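Local coordinates for protein benzoylformate Decarboxylase (Polynucleobacter necessarius, PDB 4K9Q) that probably decarboxylates benzoylformate to benzaldehyde and carbon dioxide, using thiamine diphosphate anchored through a magnesium ion, at residues G430-S435 and Y451-N456; L482-Q487 and T517-V522. All blocks are in the same frame, centred on the assembly; numbering follows the deposited sequence.

Interaction 1: residues G430-S435 and Y451-N456; sequences GSFQYS and YVVFQN. With MG (magnesium ion), chain C; TPP (thiamine diphosphate), chain D.
V453 meets F432 over one face of its ring: methyl CG2 stands 4.0 Å from the ring centroid, 25° off the normal, a CH-pi contact shifted toward the rim. CB of Y451 comes at the ring's edge, 4.2 Å from F432 CE1. With CG anti to the backbone N (chi1 -163°), F432 carries its ring from the helix toward the strand, and M427 and I484 add to the apolar packing. No hydrogen bond joins the segments; several bind the cofactor. G430 N reaches TPP O2A at 2.7 Å, while both N and OG of S431 donate to TPP O1A, a double grip on one phosphate oxygen. This is the family's thiamine diphosphate motif: Gly-Asp-Gly where strand 423-428 passes into helix 429-434, then N456 just after the neighbouring parallel strand 449-455. N456 divides its amide: OD1 binds magnesium at 2.2 Å and ND2 donates to TPP O3B at 3.1 Å. D429, E458 O, two TPP oxygens and a water complete the metal shell. Further along the helix, CE2 of Y434 lies 3.4 Å from TPP N1'; with an alanine here, the aminopyrimidine would probably lose this neighbour, and N23 of the second subunit its hydroxyl partner.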
# COMPACT_ATOMS: atom_id res chain seq x y z
N GLY A 430 32.67 -10.44 6.99
CA GLY A 430 31.72 -9.63 6.23
C GLY A 430 30.45 -9.34 7.02
O GLY A 430 30.02 -8.18 7.13
N SER A 431 29.86 -10.39 7.58
CA SER A 431 28.64 -10.27 8.38
C SER A 431 28.82 -9.31 9.55
O SER A 431 27.93 -8.53 9.85
CB SER A 431 28.22 -11.64 8.93
OG SER A 431 27.73 -12.49 7.90
N PHE A 432 29.98 -9.37 10.19
CA PHE A 432 30.32 -8.53 11.35
C PHE A 432 30.11 -7.04 11.08
O PHE A 432 29.75 -6.28 11.98
CB PHE A 432 31.78 -8.79 11.73
CG PHE A 432 32.18 -8.34 13.11
CD1 PHE A 432 31.80 -9.07 14.24
CD2 PHE A 432 32.99 -7.23 13.28
CE1 PHE A 432 32.21 -8.67 15.51
CE2 PHE A 432 33.40 -6.83 14.55
CZ PHE A 432 33.00 -7.55 15.65
N GLN A 433 30.34 -6.62 9.83
CA GLN A 433 30.29 -5.19 9.48
C GLN A 433 28.90 -4.57 9.46
O GLN A 433 28.76 -3.37 9.68
CB GLN A 433 30.92 -4.96 8.10
CG GLN A 433 32.28 -5.60 7.92
CD GLN A 433 33.27 -5.13 8.97
OE1 GLN A 433 33.35 -3.93 9.26
NE2 GLN A 433 34.00 -6.07 9.57
N TYR A 434 27.87 -5.35 9.16
CA TYR A 434 26.56 -4.74 8.89
C TYR A 434 26.02 -3.96 10.07
O TYR A 434 25.51 -2.85 9.91
CB TYR A 434 25.53 -5.78 8.41
CG TYR A 434 25.84 -6.29 7.01
CD1 TYR A 434 26.78 -7.30 6.82
CD2 TYR A 434 25.18 -5.78 5.90
CE1 TYR A 434 27.06 -7.77 5.55
CE2 TYR A 434 25.45 -6.25 4.62
CZ TYR A 434 26.40 -7.24 4.46
OH TYR A 434 26.70 -7.73 3.21
N SER A 435 26.15 -4.53 11.27
CA SER A 435 25.62 -3.91 12.48
C SER A 435 26.70 -3.87 13.55
O SER A 435 26.43 -4.12 14.72
CB SER A 435 24.40 -4.67 12.98
OG SER A 435 23.34 -4.59 12.04
N TYR A 451 32.33 -12.56 20.83
CA TYR A 451 32.29 -12.63 19.38
C TYR A 451 33.54 -13.30 18.88
O TYR A 451 34.64 -12.81 19.11
CB TYR A 451 32.20 -11.23 18.78
CG TYR A 451 30.92 -10.51 19.10
CD1 TYR A 451 30.90 -9.43 19.98
CD2 TYR A 451 29.72 -10.92 18.52
CE1 TYR A 451 29.72 -8.77 20.27
CE2 TYR A 451 28.53 -10.26 18.81
CZ TYR A 451 28.54 -9.19 19.68
OH TYR A 451 27.37 -8.53 19.97
N VAL A 452 33.37 -14.43 18.19
CA VAL A 452 34.50 -15.08 17.53
C VAL A 452 34.35 -14.81 16.04
O VAL A 452 33.39 -15.29 15.41
CB VAL A 452 34.55 -16.59 17.80
CG1 VAL A 452 35.77 -17.21 17.14
CG2 VAL A 452 34.57 -16.85 19.31
N VAL A 453 35.27 -14.04 15.49
CA VAL A 453 35.18 -13.63 14.09
C VAL A 453 36.09 -14.47 13.20
O VAL A 453 37.31 -14.48 13.37
CB VAL A 453 35.54 -12.14 13.90
CG1 VAL A 453 35.34 -11.72 12.44
CG2 VAL A 453 34.73 -11.26 14.83
N PHE A 454 35.47 -15.18 12.26
CA PHE A 454 36.19 -16.01 11.31
C PHE A 454 36.65 -15.18 10.13
O PHE A 454 35.87 -14.86 9.23
CB PHE A 454 35.29 -17.18 10.87
CG PHE A 454 35.03 -18.18 11.96
CD1 PHE A 454 34.23 -17.85 13.05
CD2 PHE A 454 35.59 -19.44 11.91
CE1 PHE A 454 33.99 -18.77 14.07
CE2 PHE A 454 35.35 -20.38 12.91
CZ PHE A 454 34.55 -20.04 14.00
N GLN A 455 37.92 -14.79 10.13
CA GLN A 455 38.40 -13.84 9.14
C GLN A 455 39.05 -14.50 7.91
O GLN A 455 40.22 -14.86 7.94
CB GLN A 455 39.34 -12.81 9.77
CG GLN A 455 39.77 -11.74 8.79
CD GLN A 455 40.61 -10.66 9.42
OE1 GLN A 455 41.67 -10.93 10.00
NE2 GLN A 455 40.16 -9.43 9.31
N ASN A 456 38.27 -14.66 6.84
CA ASN A 456 38.81 -15.14 5.56
C ASN A 456 38.99 -14.04 4.52
O ASN A 456 39.34 -14.30 3.37
CB ASN A 456 37.99 -16.33 5.00
CG ASN A 456 36.51 -15.99 4.83
OD1 ASN A 456 36.13 -14.84 4.95
ND2 ASN A 456 35.69 -17.00 4.56
MG MG C . 34.17 -13.95 5.38
N1' TPP D . 23.22 -7.92 2.65
C2' TPP D . 22.35 -8.34 3.65
CM2 TPP D . 21.72 -7.33 4.57
N3' TPP D . 22.04 -9.67 3.80
C4' TPP D . 22.59 -10.61 2.97
N4' TPP D . 22.28 -11.89 3.11
C5' TPP D . 23.50 -10.20 1.98
C6' TPP D . 23.80 -8.85 1.80
C7' TPP D . 24.11 -11.23 1.06
N3 TPP D . 25.10 -12.12 1.64
C2 TPP D . 24.86 -13.43 2.02
S1 TPP D . 26.15 -14.20 2.59
C5 TPP D . 27.08 -12.90 2.36
C4 TPP D . 26.41 -11.80 1.82
CM4 TPP D . 27.02 -10.46 1.51
C6 TPP D . 28.53 -13.04 2.72
C7 TPP D . 28.81 -13.33 4.19
O7 TPP D . 30.20 -13.16 4.33
PA TPP D . 30.95 -13.46 5.73
O1A TPP D . 30.11 -12.92 6.85
O2A TPP D . 32.32 -12.85 5.72
O3A TPP D . 30.89 -15.06 5.87
PB TPP D . 31.71 -16.17 5.04
O1B TPP D . 30.80 -16.62 3.94
O2B TPP D . 31.99 -17.29 6.01
O3B TPP D . 32.95 -15.59 4.45
O HOH W 1 33.99 -15.28 7.30

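Interaction 2: residues L482-Q487 and T517-V522; sequences LDIVAQ and TSVIVV
No flat group stands between I484 and V485 on the helix and V519 and V521 on the strand; the meeting is all aliphatic, and the planar groups lie at its margin. The carboxylate of D483 is approached from above one face, where A486 N donates to D483 OD1 at 3.0 Å in a nearly straight bond. The donor sits 65° out of the carboxylate plane. D483 is thereby the N-cap of helix 484-490, and its carbonyl oxygen also accepts from Q487 N. The Q487 amide is hydrogen-bonded to Q433 through NE2, and its side chain packs on F432.

The contact itself centres on one methyl. CG2 of V521 lies 3.7 Å from I484 CG2 and 3.8 Å from I484 CB, and V485 CG2 comes to the same methyl at 3.9 Å. I484 presents CG2 because that branch is anti to the backbone N while CG1 is anti to the carbonyl carbon (chi1 -60°). V519 joins more loosely, its CG1 4.4 Å from I484 CG2.

In the parallel sheet of the C-terminal TPP-binding domain, strand 517-523 runs between 449-455 and 494-497. Its residues alternate: V519 and V521 face helix 484-490, whereas I520 and V522 meet helix 501-513, so the strand is sandwiched between helices, as in an alpha/beta fold.

I484 also touches V453 and D429, a magnesium ligand, which places this packing behind the cofactor site without any contact with TPP. The helix also meets a second subunit: A486 packs on A486 of that chain and D483 on K489 of that chain. V485, partly exposed, hands its carbonyl oxygen to S495 OG.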
# COMPACT_ATOMS: atom_id res chain seq x y z
N LEU A 482 40.52 -4.84 6.48
CA LEU A 482 39.70 -4.59 7.67
C LEU A 482 40.49 -4.95 8.91
O LEU A 482 41.05 -6.05 9.00
CB LEU A 482 38.41 -5.40 7.66
CG LEU A 482 37.44 -5.08 6.53
CD1 LEU A 482 36.35 -6.14 6.49
CD2 LEU A 482 36.86 -3.69 6.73
N ASP A 483 40.55 -4.03 9.87
CA ASP A 483 41.19 -4.32 11.16
C ASP A 483 40.08 -4.52 12.17
O ASP A 483 39.55 -3.56 12.75
CB ASP A 483 42.12 -3.19 11.60
CG ASP A 483 42.90 -3.52 12.88
OD1 ASP A 483 42.48 -4.43 13.63
OD2 ASP A 483 43.93 -2.86 13.14
N ILE A 484 39.69 -5.77 12.34
CA ILE A 484 38.55 -6.08 13.18
C ILE A 484 38.88 -5.94 14.67
O ILE A 484 38.00 -5.63 15.46
CB ILE A 484 37.99 -7.46 12.82
CG1 ILE A 484 37.56 -7.44 11.34
CG2 ILE A 484 36.81 -7.83 13.72
CD1 ILE A 484 36.94 -8.73 10.84
N VAL A 485 40.15 -6.13 15.04
CA VAL A 485 40.56 -5.85 16.41
C VAL A 485 40.28 -4.39 16.74
O VAL A 485 39.72 -4.08 17.79
CB VAL A 485 42.05 -6.16 16.63
CG1 VAL A 485 42.51 -5.69 18.01
CG2 VAL A 485 42.29 -7.66 16.43
N ALA A 486 40.63 -3.49 15.82
CA ALA A 486 40.36 -2.06 16.01
C ALA A 486 38.87 -1.76 16.12
O ALA A 486 38.49 -0.84 16.84
CB ALA A 486 41.01 -1.24 14.91
N GLN A 487 38.03 -2.53 15.42
CA GLN A 487 36.58 -2.36 15.53
C GLN A 487 36.08 -2.66 16.95
O GLN A 487 35.26 -1.92 17.49
CB GLN A 487 35.82 -3.22 14.50
CG GLN A 487 36.06 -2.77 13.08
CD GLN A 487 35.34 -3.62 12.04
OE1 GLN A 487 35.08 -4.81 12.25
NE2 GLN A 487 35.04 -3.02 10.90
N THR A 517 31.90 -7.87 27.16
CA THR A 517 31.88 -8.17 25.74
C THR A 517 33.30 -8.24 25.19
O THR A 517 34.11 -7.33 25.41
CB THR A 517 31.06 -7.11 24.98
OG1 THR A 517 29.70 -7.18 25.43
CG2 THR A 517 31.10 -7.33 23.47
N SER A 518 33.60 -9.34 24.49
CA SER A 518 34.92 -9.60 23.92
C SER A 518 34.83 -9.88 22.42
O SER A 518 33.83 -10.42 21.94
CB SER A 518 35.55 -10.81 24.61
OG SER A 518 35.85 -10.57 25.98
N VAL A 519 35.89 -9.53 21.69
CA VAL A 519 36.03 -9.87 20.29
C VAL A 519 37.33 -10.65 20.09
O VAL A 519 38.41 -10.19 20.47
CB VAL A 519 36.02 -8.62 19.39
CG1 VAL A 519 36.26 -8.98 17.93
CG2 VAL A 519 34.70 -7.88 19.55
N ILE A 520 37.21 -11.84 19.51
CA ILE A 520 38.37 -12.67 19.20
C ILE A 520 38.42 -12.88 17.70
O ILE A 520 37.53 -13.50 17.12
CB ILE A 520 38.27 -14.03 19.92
CG1 ILE A 520 38.13 -13.80 21.43
CG2 ILE A 520 39.48 -14.91 19.59
CD1 ILE A 520 37.91 -15.06 22.25
N VAL A 521 39.46 -12.35 17.06
CA VAL A 521 39.57 -12.44 15.61
C VAL A 521 40.47 -13.62 15.24
O VAL A 521 41.61 -13.72 15.72
CB VAL A 521 40.12 -11.11 15.01
CG1 VAL A 521 40.19 -11.19 13.49
CG2 VAL A 521 39.26 -9.92 15.47
N VAL A 522 39.95 -14.52 14.42
CA VAL A 522 40.66 -15.72 14.01
C VAL A 522 40.86 -15.72 12.49
O VAL A 522 39.90 -15.90 11.74
CB VAL A 522 39.89 -16.99 14.42
CG1 VAL A 522 40.76 -18.23 14.19
CG2 VAL A 522 39.42 -16.89 15.87

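Both contacts join a helix to a strand of one parallel sheet, and strands 449-455 and 517-523 are neighbours there, Y451 O lying 2.8 Å from I520 N in a probable hydrogen bond. The two helices also touch each other. All the touching residues of interaction 1 are buried, whereas interaction 2 includes the partly exposed V485. Their chemistry follows position. Interaction 1 lies where the start of helix 429-434 and the loop after strand 449-455 reach the phosphates and metal, so aromatic packing borders polar coordination; interaction 2, farther from the chain's centre, is aliphatic, with the capping bond of D483 at its margin. Both reach the second subunit.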